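Local coordinates for protein predicted transcriptional regulator (Clostridium thermocellum, PDB 1XMA) that probably binds DNA as a dimeric transcriptional regulator of the PadR-like family, through a winged helix-turn-helix domain, at residues T44-L49 / A84-N89; S48-G53 / Y58-N63; K62-K67 / Y72-T77. All blocks are in the same frame, centred on the assembly; numbering follows the deposited sequence. Where two conformers were deposited one is given.

Interaction 1: T44-L49 / A84-N89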
ATOM      1  N   THR B  44      -5.585 -10.834   2.204  1.00 19.31           N
ATOM      2  CA  THR B  44      -4.585 -11.667   1.539  1.00 18.58           C
ATOM      3  C   THR B  44      -3.619 -12.298   2.557  1.00 18.90           C
ATOM      4  O   THR B  44      -3.274 -13.457   2.426  1.00 21.39           O
ATOM      5  CB  THR B  44      -3.805 -10.832   0.496  1.00 22.44           C
ATOM      6  OG1 THR B  44      -4.743 -10.193  -0.387  1.00 21.81           O
ATOM      7  CG2 THR B  44      -2.810 -11.709  -0.308  1.00 20.47           C
ATOM      8  N   ILE B  45      -3.205 -11.519   3.567  1.00 18.52           N
ATOM      9  CA  ILE B  45      -2.393 -12.020   4.689  1.00 19.49           C
ATOM     10  C   ILE B  45      -3.115 -13.116   5.524  1.00 20.65           C
ATOM     11  O   ILE B  45      -2.514 -14.094   5.916  1.00 24.18           O
ATOM     12  CB  ILE B  45      -1.929 -10.822   5.619  1.00 19.11           C
ATOM     13  CG1 ILE B  45      -0.931  -9.913   4.882  1.00 18.21           C
ATOM     14  CG2 ILE B  45      -1.416 -11.332   6.978  1.00 18.12           C
ATOM     15  CD1 ILE B  45      -0.457  -8.674   5.672  1.00 16.53           C
ATOM     16  N   ILE B  46      -4.403 -12.930   5.794  1.00 22.97           N
ATOM     17  CA  ILE B  46      -5.211 -13.929   6.503  1.00 23.07           C
ATOM     18  C   ILE B  46      -5.410 -15.186   5.676  1.00 23.72           C
ATOM     19  O   ILE B  46      -5.306 -16.290   6.203  1.00 25.82           O
ATOM     20  CB  ILE B  46      -6.591 -13.377   6.947  1.00 23.48           C
ATOM     21  CG1 ILE B  46      -6.406 -12.355   8.083  1.00 24.49           C
ATOM     22  CG2 ILE B  46      -7.514 -14.539   7.395  1.00 21.42           C
ATOM     23  CD1 ILE B  46      -7.533 -11.341   8.211  1.00 24.44           C
ATOM     24  N   LEU B  47      -5.665 -15.011   4.379  1.00 21.82           N
ATOM     25  CA  LEU B  47      -5.759 -16.125   3.437  1.00 19.46           C
ATOM     26  C   LEU B  47      -4.454 -16.904   3.328  1.00 22.08           C
ATOM     27  O   LEU B  47      -4.449 -18.145   3.248  1.00 21.91           O
ATOM     28  CB  LEU B  47      -6.182 -15.609   2.056  1.00 19.68           C
ATOM     29  CG  LEU B  47      -7.609 -15.055   1.952  1.00 20.72           C
ATOM     30  CD1 LEU B  47      -7.845 -14.512   0.571  1.00 20.83           C
ATOM     31  CD2 LEU B  47      -8.679 -16.122   2.333  1.00 19.50           C
ATOM     32  N   SER B  48      -3.354 -16.162   3.322  1.00 20.85           N
ATOM     33  CA  SER B  48      -2.026 -16.727   3.254  1.00 22.89           C
ATOM     34  C   SER B  48      -1.759 -17.698   4.428  1.00 21.51           C
ATOM     35  O   SER B  48      -1.221 -18.789   4.234  1.00 19.12           O
ATOM     36  CB  SER B  48      -1.011 -15.590   3.257  1.00 22.51           C
ATOM     37  OG  SER B  48       0.287 -16.092   3.327  1.00 24.56           O
ATOM     38  N   LEU B  49      -2.146 -17.293   5.633  1.00 18.96           N
ATOM     39  CA  LEU B  49      -2.035 -18.159   6.803  1.00 20.89           C
ATOM     40  C   LEU B  49      -2.950 -19.384   6.743  1.00 22.56           C
ATOM     41  O   LEU B  49      -2.564 -20.478   7.195  1.00 23.65           O
ATOM     42  CB  LEU B  49      -2.266 -17.378   8.093  1.00 18.61           C
ATOM     43  CG  LEU B  49      -1.075 -16.500   8.492  1.00 20.63           C
ATOM     44  CD1 LEU B  49      -1.484 -15.454   9.550  1.00 22.92           C
ATOM     45  CD2 LEU B  49       0.095 -17.345   8.986  1.00 15.51           C
ATOM     46  N   ALA B  84     -15.432 -11.854   8.676  1.00 28.12           N
ATOM     47  CA  ALA B  84     -16.822 -11.659   8.281  1.00 30.71           C
ATOM     48  C   ALA B  84     -16.917 -11.432   6.771  1.00 30.54           C
ATOM     49  O   ALA B  84     -17.644 -12.148   6.092  1.00 30.83           O
ATOM     50  CB  ALA B  84     -17.459 -10.489   9.079  1.00 28.04           C
ATOM     51  N   ARG B  85     -16.150 -10.447   6.271  1.00 30.33           N
ATOM     52  CA  ARG B  85     -16.008 -10.146   4.832  1.00 28.09           C
ATOM     53  C   ARG B  85     -15.500 -11.327   4.013  1.00 28.65           C
ATOM     54  O   ARG B  85     -16.030 -11.606   2.946  1.00 30.02           O
ATOM     55  CB  ARG B  85     -15.064  -8.944   4.631  1.00 27.97           C
ATOM     56  CG  ARG B  85     -14.717  -8.620   3.158  0.65 25.74           C
ATOM     57  CD  ARG B  85     -13.464  -7.743   3.045  0.65 26.40           C
ATOM     58  NE  ARG B  85     -13.485  -6.696   4.048  0.65 24.52           N
ATOM     59  CZ  ARG B  85     -12.576  -6.511   4.984  0.65 25.22           C
ATOM     60  NH1 ARG B  85     -11.506  -7.280   5.048  0.65 26.28           N
ATOM     61  NH2 ARG B  85     -12.741  -5.525   5.859  0.65 25.78           N
ATOM     62  N   LEU B  86     -14.464 -12.006   4.505  1.00 29.00           N
ATOM     63  CA  LEU B  86     -13.908 -13.170   3.800  1.00 28.43           C
ATOM     64  C   LEU B  86     -14.937 -14.297   3.654  1.00 29.75           C
ATOM     65  O   LEU B  86     -15.001 -14.958   2.608  1.00 31.22           O
ATOM     66  CB  LEU B  86     -12.643 -13.680   4.493  1.00 26.05           C
ATOM     67  CG  LEU B  86     -11.338 -12.888   4.345  1.00 26.02           C
ATOM     68  CD1 LEU B  86     -10.281 -13.489   5.253  1.00 23.65           C
ATOM     69  CD2 LEU B  86     -10.845 -12.875   2.907  1.00 21.33           C
ATOM     70  N   GLU B  87     -15.727 -14.510   4.708  1.00 29.39           N
ATOM     71  CA  GLU B  87     -16.818 -15.480   4.681  1.00 32.84           C
ATOM     72  C   GLU B  87     -17.969 -15.091   3.760  1.00 35.89           C
ATOM     73  O   GLU B  87     -18.370 -15.883   2.890  1.00 34.63           O
ATOM     74  CB  GLU B  87     -17.356 -15.733   6.074  1.00 32.87           C
ATOM     75  CG  GLU B  87     -17.080 -17.095   6.520  1.00 35.55           C
ATOM     76  CD  GLU B  87     -17.960 -17.528   7.656  1.00 35.47           C
ATOM     77  OE1 GLU B  87     -17.807 -16.988   8.788  1.00 32.44           O
ATOM     78  OE2 GLU B  87     -18.777 -18.438   7.408  1.00 35.17           O
ATOM     79  N   LYS B  88     -18.493 -13.879   3.952  1.00 37.96           N
ATOM     80  CA  LYS B  88     -19.555 -13.347   3.110  1.00 41.78           C
ATOM     81  C   LYS B  88     -19.200 -13.526   1.623  1.00 41.57           C
ATOM     82  O   LYS B  88     -20.020 -14.018   0.827  1.00 39.52           O
ATOM     83  CB  LYS B  88     -19.797 -11.874   3.454  1.00 42.60           C
ATOM     84  CG  LYS B  88     -20.712 -11.129   2.488  1.00 46.51           C
ATOM     85  CD  LYS B  88     -21.022  -9.726   2.995  1.00 49.00           C
ATOM     86  CE  LYS B  88     -19.915  -8.743   2.654  1.00 53.96           C
ATOM     87  NZ  LYS B  88     -20.027  -7.487   3.466  1.00 56.81           N
ATOM     88  N   ASN B  89     -17.962 -13.145   1.277  1.00 39.87           N
ATOM     89  CA  ASN B  89     -17.434 -13.248  -0.080  1.00 33.72           C
ATOM     90  C   ASN B  89     -17.254 -14.692  -0.534  1.00 32.45           C
ATOM     91  O   ASN B  89     -17.117 -14.954  -1.734  1.00 33.50           O
ATOM     92  CB  ASN B  89     -16.090 -12.526  -0.183  1.00 34.07           C
ATOM     93  CG  ASN B  89     -16.220 -11.011  -0.205  1.00 35.48           C
ATOM     94  OD1 ASN B  89     -17.318 -10.454  -0.143  1.00 37.03           O
ATOM     95  ND2 ASN B  89     -15.084 -10.333  -0.298  1.00 33.66           N
TER
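L86 reaches from helix 76-88 to helix 35-52 and sets its forked end against two consecutive residues, I46 and L47. The branches divide the work. CD1 goes to the beta branch of isoleucine, with L86 CD1 lying 3.7 Å from I46 CG2 and somewhat further from I46 CB. CD2 takes the leucine side, where L86 CD2 is 3.9 Å from L47 CD2 and nearly as close to L47 CG and CD1, so it rests against the whole fork rather than a single methyl. Both pairs meet at a slant, and no hydrogen bond crosses the contact.

The next layer explains the reach. The closest alpha carbons, L47 CA and L86 CA, are 8.7 Å apart, a gap bridged by side chains alone. On I46 the CG2 methyl stands anti to the backbone N, and this branch, rather than the longer CG1 arm, meets L86.

Further out, I92 of strand 92-96 packs on both L47 and L86, while I46 also meets L79, A82 and F83 on helix 76-88. Y117 of helix 112-135 touches L47. This small buried contact thus joins helices 35-52 and 76-88 in the hydrophobic core of the winged-helix domain, with helix 112-135 and strand 92-96 around it, while on another side of helix 35-52 L49 packs on I64 of helix 57-67.

Interaction 2: S48-G53 / Y58-N63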
ATOM      1  N   SER B  48      -3.354 -16.162   3.322  1.00 20.85           N
ATOM      2  CA  SER B  48      -2.026 -16.727   3.254  1.00 22.89           C
ATOM      3  C   SER B  48      -1.759 -17.698   4.428  1.00 21.51           C
ATOM      4  O   SER B  48      -1.221 -18.789   4.234  1.00 19.12           O
ATOM      5  CB  SER B  48      -1.011 -15.590   3.257  1.00 22.51           C
ATOM      6  OG  SER B  48       0.287 -16.092   3.327  1.00 24.56           O
ATOM      7  N   LEU B  49      -2.146 -17.293   5.633  1.00 18.96           N
ATOM      8  CA  LEU B  49      -2.035 -18.159   6.803  1.00 20.89           C
ATOM      9  C   LEU B  49      -2.950 -19.384   6.743  1.00 22.56           C
ATOM     10  O   LEU B  49      -2.564 -20.478   7.195  1.00 23.65           O
ATOM     11  CB  LEU B  49      -2.266 -17.378   8.093  1.00 18.61           C
ATOM     12  CG  LEU B  49      -1.075 -16.500   8.492  1.00 20.63           C
ATOM     13  CD1 LEU B  49      -1.484 -15.454   9.550  1.00 22.92           C
ATOM     14  CD2 LEU B  49       0.095 -17.345   8.986  1.00 15.51           C
ATOM     15  N   LEU B  50      -4.139 -19.204   6.167  1.00 21.29           N
ATOM     16  CA  LEU B  50      -5.089 -20.298   6.014  1.00 23.01           C
ATOM     17  C   LEU B  50      -4.664 -21.312   4.956  1.00 26.14           C
ATOM     18  O   LEU B  50      -5.048 -22.480   5.027  1.00 28.52           O
ATOM     19  CB  LEU B  50      -6.504 -19.762   5.749  1.00 20.65           C
ATOM     20  CG  LEU B  50      -7.081 -19.068   6.992  1.00 21.23           C
ATOM     21  CD1 LEU B  50      -8.381 -18.335   6.683  1.00 17.72           C
ATOM     22  CD2 LEU B  50      -7.263 -20.059   8.158  1.00 16.73           C
ATOM     23  N   ILE B  51      -3.857 -20.879   3.986  1.00 26.82           N
ATOM     24  CA  ILE B  51      -3.255 -21.824   3.027  1.00 25.38           C
ATOM     25  C   ILE B  51      -2.243 -22.793   3.711  1.00 26.11           C
ATOM     26  O   ILE B  51      -2.109 -23.961   3.308  1.00 24.85           O
ATOM     27  CB  ILE B  51      -2.624 -21.086   1.821  1.00 23.64           C
ATOM     28  CG1 ILE B  51      -3.725 -20.418   0.996  1.00 23.36           C
ATOM     29  CG2 ILE B  51      -1.798 -22.053   0.963  1.00 23.23           C
ATOM     30  CD1 ILE B  51      -3.260 -19.302   0.079  1.00 22.42           C
ATOM     31  N   GLU B  52      -1.545 -22.298   4.731  1.00 25.46           N
ATOM     32  CA  GLU B  52      -0.680 -23.122   5.559  1.00 28.03           C
ATOM     33  C   GLU B  52      -1.478 -24.125   6.416  1.00 27.78           C
ATOM     34  O   GLU B  52      -1.101 -25.279   6.537  1.00 29.64           O
ATOM     35  CB  GLU B  52       0.176 -22.243   6.462  1.00 30.10           C
ATOM     36  CG  GLU B  52       1.225 -21.424   5.748  1.00 34.70           C
ATOM     37  CD  GLU B  52       1.945 -20.478   6.691  1.00 38.35           C
ATOM     38  OE1 GLU B  52       1.788 -20.635   7.920  1.00 42.87           O
ATOM     39  OE2 GLU B  52       2.666 -19.576   6.214  1.00 40.05           O
ATOM     40  N   GLY B  53      -2.566 -23.665   7.024  1.00 28.46           N
ATOM     41  CA  GLY B  53      -3.500 -24.552   7.699  1.00 26.27           C
ATOM     42  C   GLY B  53      -4.693 -23.815   8.272  1.00 25.58           C
ATOM     43  O   GLY B  53      -4.617 -22.610   8.540  1.00 24.73           O
ATOM     44  N   TYR B  58      -7.324 -15.899  17.450  1.00 26.96           N
ATOM     45  CA  TYR B  58      -6.117 -15.597  18.220  1.00 27.31           C
ATOM     46  C   TYR B  58      -4.816 -16.136  17.629  1.00 25.00           C
ATOM     47  O   TYR B  58      -3.801 -15.436  17.620  1.00 30.22           O
ATOM     48  CB  TYR B  58      -6.196 -16.002  19.689  1.00 31.77           C
ATOM     49  CG  TYR B  58      -4.894 -15.609  20.392  1.00 33.24           C
ATOM     50  CD1 TYR B  58      -4.525 -14.246  20.510  1.00 32.11           C
ATOM     51  CD2 TYR B  58      -4.001 -16.585  20.874  1.00 32.66           C
ATOM     52  CE1 TYR B  58      -3.342 -13.866  21.120  1.00 33.63           C
ATOM     53  CE2 TYR B  58      -2.792 -16.212  21.487  1.00 34.26           C
ATOM     54  CZ  TYR B  58      -2.478 -14.845  21.607  1.00 34.46           C
ATOM     55  OH  TYR B  58      -1.308 -14.446  22.210  1.00 35.54           O
ATOM     56  N   GLU B  59      -4.835 -17.364  17.149  1.00 24.50           N
ATOM     57  CA  GLU B  59      -3.663 -17.922  16.480  1.00 24.09           C
ATOM     58  C   GLU B  59      -3.228 -17.104  15.261  1.00 24.28           C
ATOM     59  O   GLU B  59      -2.038 -16.922  15.028  1.00 24.37           O
ATOM     60  CB  GLU B  59      -3.940 -19.343  16.051  1.00 24.25           C
ATOM     61  CG  GLU B  59      -2.724 -20.030  15.491  1.00 27.19           C
ATOM     62  CD  GLU B  59      -2.944 -21.488  15.292  1.00 28.37           C
ATOM     63  OE1 GLU B  59      -2.314 -22.260  16.037  1.00 30.99           O
ATOM     64  OE2 GLU B  59      -3.747 -21.863  14.405  1.00 28.84           O
ATOM     65  N   ILE B  60      -4.200 -16.624  14.486  1.00 24.16           N
ATOM     66  CA  ILE B  60      -3.931 -15.852  13.257  1.00 23.82           C
ATOM     67  C   ILE B  60      -3.219 -14.527  13.545  1.00 23.98           C
ATOM     68  O   ILE B  60      -2.185 -14.234  12.942  1.00 22.40           O
ATOM     69  CB  ILE B  60      -5.248 -15.677  12.429  1.00 28.06           C
ATOM     70  CG1 ILE B  60      -5.646 -17.038  11.838  1.00 26.66           C
ATOM     71  CG2 ILE B  60      -5.140 -14.544  11.364  1.00 27.82           C
ATOM     72  CD1 ILE B  60      -6.761 -17.002  10.842  1.00 31.44           C
ATOM     73  N   SER B  61      -3.759 -13.741  14.486  1.00 26.20           N
ATOM     74  CA  SER B  61      -3.147 -12.467  14.903  1.00 28.82           C
ATOM     75  C   SER B  61      -1.791 -12.660  15.592  1.00 28.42           C
ATOM     76  O   SER B  61      -0.854 -11.877  15.385  1.00 27.48           O
ATOM     77  CB  SER B  61      -4.081 -11.697  15.839  1.00 33.04           C
ATOM     78  OG  SER B  61      -4.193 -12.354  17.083  1.00 37.34           O
ATOM     79  N   LYS B  62      -1.698 -13.693  16.422  1.00 26.52           N
ATOM     80  CA  LYS B  62      -0.425 -14.074  16.996  1.00 27.03           C
ATOM     81  C   LYS B  62       0.583 -14.360  15.882  1.00 24.22           C
ATOM     82  O   LYS B  62       1.708 -13.880  15.925  1.00 25.64           O
ATOM     83  CB  LYS B  62      -0.591 -15.292  17.919  1.00 28.97           C
ATOM     84  CG  LYS B  62       0.687 -15.738  18.624  1.00 29.28           C
ATOM     85  CD  LYS B  62       0.400 -16.772  19.692  1.00 30.16           C
ATOM     86  CE  LYS B  62       0.301 -18.187  19.086  1.00 34.86           C
ATOM     87  NZ  LYS B  62       0.189 -19.271  20.145  1.00 36.22           N
ATOM     88  N   ASN B  63       0.165 -15.129  14.885  1.00 22.44           N
ATOM     89  CA  ASN B  63       1.038 -15.500  13.775  1.00 24.47           C
ATOM     90  C   ASN B  63       1.469 -14.303  12.920  1.00 24.45           C
ATOM     91  O   ASN B  63       2.635 -14.207  12.520  1.00 26.26           O
ATOM     92  CB  ASN B  63       0.383 -16.570  12.906  1.00 26.75           C
ATOM     93  CG  ASN B  63       0.611 -17.977  13.441  1.00 29.47           C
ATOM     94  OD1 ASN B  63       1.639 -18.251  14.046  1.00 32.83           O
ATOM     95  ND2 ASN B  63      -0.343 -18.871  13.209  1.00 26.02           N
TER
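L49 and L50, near the end of helix 35-52, meet I60 and N63 of helix 57-67 in the core of a winged helix-turn-helix domain; helix 57-67 is the first helix of the helix-turn-helix unit. The two helical segments run at 113° to each other with axes 11.1 Å apart, and side chains fill the space between them.

L49 points toward the other helix and crosses N63 at a slant. Its CD1 sits 3.7 Å from I60 O, and both methyls straddle the beta carbon of N63, with L49 CD1 and L49 CD2 each 4.0 Å from N63 CB. The asparagine therefore contributes its aliphatic root to this packing. L50, one residue on, works differently: L50 and I60 cross at about a right angle, meeting at L50 CD2 and I60 CD1, 4.1 Å apart. On I60 the two branches serve different neighbours. CG1 stands anti to the carbonyl carbon (chi1 -70°) and carries CD1 to L50, while CG2 faces L49.

L79 and F83 of helix 76-88 close over I60, and Y108 and I110 of strand 106-110 back L50. F135 of the second subunit packs on L49, taking this corner of the core to the dimer interface. On helix 57-67 itself, S61 OG donates a 3.2 Å hydrogen bond to Y58 O, which also accepts from K62 N, both donors arriving from the same face of the carbonyl plane.

Interaction 3: K62-K67 / Y72-T77. With HG (mercury (II) ion), chain I.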
ATOM      1  N   LYS B  62      -1.698 -13.693  16.422  1.00 26.52           N
ATOM      2  CA  LYS B  62      -0.425 -14.074  16.996  1.00 27.03           C
ATOM      3  C   LYS B  62       0.583 -14.360  15.882  1.00 24.22           C
ATOM      4  O   LYS B  62       1.708 -13.880  15.925  1.00 25.64           O
ATOM      5  CB  LYS B  62      -0.591 -15.292  17.919  1.00 28.97           C
ATOM      6  CG  LYS B  62       0.687 -15.738  18.624  1.00 29.28           C
ATOM      7  CD  LYS B  62       0.400 -16.772  19.692  1.00 30.16           C
ATOM      8  CE  LYS B  62       0.301 -18.187  19.086  1.00 34.86           C
ATOM      9  NZ  LYS B  62       0.189 -19.271  20.145  1.00 36.22           N
ATOM     10  N   ASN B  63       0.165 -15.129  14.885  1.00 22.44           N
ATOM     11  CA  ASN B  63       1.038 -15.500  13.775  1.00 24.47           C
ATOM     12  C   ASN B  63       1.469 -14.303  12.920  1.00 24.45           C
ATOM     13  O   ASN B  63       2.635 -14.207  12.520  1.00 26.26           O
ATOM     14  CB  ASN B  63       0.383 -16.570  12.906  1.00 26.75           C
ATOM     15  CG  ASN B  63       0.611 -17.977  13.441  1.00 29.47           C
ATOM     16  OD1 ASN B  63       1.639 -18.251  14.046  1.00 32.83           O
ATOM     17  ND2 ASN B  63      -0.343 -18.871  13.209  1.00 26.02           N
ATOM     18  N   ILE B  64       0.530 -13.390  12.656  1.00 25.42           N
ATOM     19  CA  ILE B  64       0.846 -12.101  12.006  1.00 21.76           C
ATOM     20  C   ILE B  64       1.954 -11.308  12.731  1.00 23.61           C
ATOM     21  O   ILE B  64       2.922 -10.927  12.100  1.00 24.85           O
ATOM     22  CB  ILE B  64      -0.434 -11.222  11.782  1.00 18.89           C
ATOM     23  CG1 ILE B  64      -1.381 -11.903  10.790  1.00 18.05           C
ATOM     24  CG2 ILE B  64      -0.069  -9.837  11.267  1.00 17.86           C
ATOM     25  CD1 ILE B  64      -2.814 -11.330  10.792  1.00 19.60           C
ATOM     26  N   ARG B  65       1.828 -11.069  14.040  1.00 25.53           N
ATOM     27  CA  ARG B  65       2.851 -10.261  14.737  1.00 30.70           C
ATOM     28  C   ARG B  65       4.205 -10.950  14.872  1.00 29.33           C
ATOM     29  O   ARG B  65       5.231 -10.291  14.787  1.00 28.94           O
ATOM     30  CB  ARG B  65       2.377  -9.702  16.090  1.00 33.09           C
ATOM     31  CG  ARG B  65       2.141 -10.721  17.184  1.00 36.66           C
ATOM     32  CD  ARG B  65       1.985 -10.060  18.579  1.00 36.05           C
ATOM     33  NE  ARG B  65       1.818 -11.106  19.579  1.00 40.19           N
ATOM     34  CZ  ARG B  65       0.634 -11.590  19.966  1.00 44.69           C
ATOM     35  NH1 ARG B  65      -0.510 -11.099  19.449  1.00 45.51           N
ATOM     36  NH2 ARG B  65       0.581 -12.574  20.867  1.00 42.83           N
ATOM     37  N   ILE B  66       4.202 -12.267  15.056  1.00 28.64           N
ATOM     38  CA  ILE B  66       5.437 -13.013  15.257  1.00 29.66           C
ATOM     39  C   ILE B  66       6.232 -13.091  13.976  1.00 29.97           C
ATOM     40  O   ILE B  66       7.450 -12.842  13.966  1.00 34.04           O
ATOM     41  CB  ILE B  66       5.169 -14.441  15.825  1.00 29.16           C
ATOM     42  CG1 ILE B  66       4.692 -14.342  17.282  1.00 29.20           C
ATOM     43  CG2 ILE B  66       6.419 -15.313  15.708  1.00 27.58           C
ATOM     44  CD1 ILE B  66       4.357 -15.658  17.926  1.00 28.58           C
ATOM     45  N   LYS B  67       5.537 -13.427  12.898  1.00 29.00           N
ATOM     46  CA  LYS B  67       6.156 -13.644  11.603  1.00 29.53           C
ATOM     47  C   LYS B  67       6.574 -12.342  10.943  1.00 28.90           C
ATOM     48  O   LYS B  67       7.304 -12.358   9.959  1.00 30.99           O
ATOM     49  CB  LYS B  67       5.198 -14.396  10.670  1.00 29.55           C
ATOM     50  CG  LYS B  67       4.944 -15.859  11.023  1.00 29.44           C
ATOM     51  CD  LYS B  67       3.776 -16.413  10.131  1.00 32.66           C
ATOM     52  CE  LYS B  67       3.662 -17.939  10.195  1.00 32.14           C
ATOM     53  NZ  LYS B  67       4.792 -18.629   9.439  1.00 37.53           N
ATOM     54  N   TYR B  72       4.027  -5.813  12.338  1.00 28.03           N
ATOM     55  CA  TYR B  72       2.599  -5.632  12.144  1.00 28.10           C
ATOM     56  C   TYR B  72       1.801  -6.417  13.168  1.00 28.87           C
ATOM     57  O   TYR B  72       1.835  -7.651  13.205  1.00 29.38           O
ATOM     58  CB  TYR B  72       2.195  -5.923  10.684  1.00 30.68           C
ATOM     59  CG  TYR B  72       0.709  -5.838  10.379  1.00 30.78           C
ATOM     60  CD1 TYR B  72      -0.080  -4.797  10.888  1.00 29.94           C
ATOM     61  CD2 TYR B  72       0.096  -6.799   9.560  1.00 30.07           C
ATOM     62  CE1 TYR B  72      -1.456  -4.725  10.617  1.00 28.37           C
ATOM     63  CE2 TYR B  72      -1.274  -6.737   9.278  1.00 31.35           C
ATOM     64  CZ  TYR B  72      -2.041  -5.706   9.812  1.00 30.88           C
ATOM     65  OH  TYR B  72      -3.387  -5.649   9.523  1.00 32.37           O
ATOM     66  N   VAL B  73       1.122  -5.669  14.037  1.00 29.97           N
ATOM     67  CA  VAL B  73       0.172  -6.242  14.955  1.00 31.92           C
ATOM     68  C   VAL B  73      -1.224  -5.808  14.520  1.00 31.61           C
ATOM     69  O   VAL B  73      -1.499  -4.624  14.366  1.00 33.64           O
ATOM     70  CB  VAL B  73       0.502  -5.917  16.472  1.00 35.76           C
ATOM     71  CG1 VAL B  73       2.017  -6.048  16.746  1.00 33.72           C
ATOM     72  CG2 VAL B  73       0.029  -4.524  16.878  1.00 40.47           C
ATOM     73  N   ILE B  74      -2.091  -6.778  14.276  1.00 30.97           N
ATOM     74  CA  ILE B  74      -3.423  -6.483  13.777  1.00 32.04           C
ATOM     75  C   ILE B  74      -4.407  -6.234  14.935  1.00 32.95           C
ATOM     76  O   ILE B  74      -4.351  -6.931  15.956  1.00 33.49           O
ATOM     77  CB  ILE B  74      -3.918  -7.591  12.785  1.00 31.53           C
ATOM     78  CG1 ILE B  74      -5.220  -7.170  12.088  1.00 29.46           C
ATOM     79  CG2 ILE B  74      -4.020  -8.971  13.476  1.00 33.17           C
ATOM     80  CD1 ILE B  74      -5.603  -8.047  10.913  1.00 31.47           C
ATOM     81  N   LYS B  75      -5.267  -5.215  14.773  1.00 34.53           N
ATOM     82  CA  LYS B  75      -6.372  -4.897  15.705  1.00 36.74           C
ATOM     83  C   LYS B  75      -7.425  -6.003  15.649  1.00 36.96           C
ATOM     84  O   LYS B  75      -7.711  -6.534  14.562  1.00 37.19           O
ATOM     85  CB  LYS B  75      -7.050  -3.584  15.286  1.00 37.96           C
ATOM     86  CG  LYS B  75      -6.512  -2.297  15.903  1.00 42.11           C
ATOM     87  CD  LYS B  75      -6.876  -1.016  15.072  1.00 42.38           C
ATOM     88  CE  LYS B  75      -8.362  -0.945  14.636  1.00 45.58           C
ATOM     89  NZ  LYS B  75      -9.333  -0.708  15.768  1.00 47.66           N
ATOM     90  N   GLU B  76      -8.019  -6.331  16.799  1.00 36.41           N
ATOM     91  CA  GLU B  76      -9.157  -7.267  16.851  1.00 40.18           C
ATOM     92  C   GLU B  76     -10.321  -6.896  15.931  1.00 36.06           C
ATOM     93  O   GLU B  76     -10.863  -7.766  15.266  1.00 35.22           O
ATOM     94  CB  GLU B  76      -9.668  -7.481  18.288  1.00 42.01           C
ATOM     95  CG  GLU B  76      -8.950  -8.599  19.055  1.00 45.66           C
ATOM     96  CD  GLU B  76      -9.699  -9.042  20.328  1.00 48.23           C
ATOM     97  OE1 GLU B  76     -10.333  -8.189  21.006  1.00 50.47           O
ATOM     98  OE2 GLU B  76      -9.645 -10.252  20.649  1.00 51.71           O
ATOM     99  N   THR B  77     -10.709  -5.616  15.906  1.00 37.10           N
ATOM    100  CA  THR B  77     -11.806  -5.151  15.041  1.00 38.01           C
ATOM    101  C   THR B  77     -11.469  -5.320  13.560  1.00 35.96           C
ATOM    102  O   THR B  77     -12.310  -5.763  12.777  1.00 36.28           O
ATOM    103  CB  THR B  77     -12.223  -3.677  15.315  1.00 40.08           C
ATOM    104  OG1 THR B  77     -11.110  -2.805  15.112  1.00 39.29           O
ATOM    105  CG2 THR B  77     -12.777  -3.506  16.750  1.00 41.05           C
TER
HETATM  106 HG    HG I 115       4.333 -20.744   9.445  0.50 42.81          HG
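The backbones of R65 and Y72 come close enough for a CA-H...O contact: R65 CA is 3.2 Å from Y72 O, with an angle of 140° at the hydrogen. No conventional hydrogen bond links the two segments. The same carbonyl oxygen also has I64 CG2 beside it, so it lies against aliphatic carbons of two successive residues.

I64 buries more surface than any other residue here. Its CG2 approaches the tyrosine ring obliquely, 3.5 Å from Y72 CD2, and the two side chains lie alongside each other, pointing the same way. CG1, anti to the carbonyl carbon, sends I64 CD1 to 3.8 Å from I74 CG2. On the outer side R65 CB touches V73 CG1 at 3.7 Å, after which the extended arginine chain leads off to Y58 OH, the hydrogen-bond partner of NH2.

This is the turn of the helix-turn-helix: helix 57-67 ends, residues 72-75 lead into the next helix, and helix 76-88, by its place in the fold the probable DNA-recognition helix, begins after K75 at the N-cap position. T68 braces the turn, its hydroxyl hydrogen-bonded to both I64 O and Y72 N. V131 of the second subunit packs on Y72.

At the start of helix 76-88, K75 NZ donates to T77 OG1 over 2.8 Å. At the far end of the first segment, K67 bends at its last torsion (chi4 -73°) and binds a mercury ion through NZ at 2.2 Å, a site that E52 shares.

How the interactions relate
Interactions 1 and 2 are buried in the core of one winged-helix domain, and interaction 3 lies nearer its surface. Interactions 1 and 2 both start from helix 35-52, and their centres are 11 Å apart; I46 CG1 meets I60 CG2 at 4.1 Å between them. Interactions 2 and 3 share the second helix, with centres 9 Å apart, and L49 CD1 packs against I64 CG1 at 3.8 Å. The mercury ion is bound by E52, from segment 48-53, and K67, from segment 62-67; it is about 5 Å from the side chain of L49 but about 13 Å from that of I46. All three touch the second subunit, F135 of which packs on I45, L49 and K67.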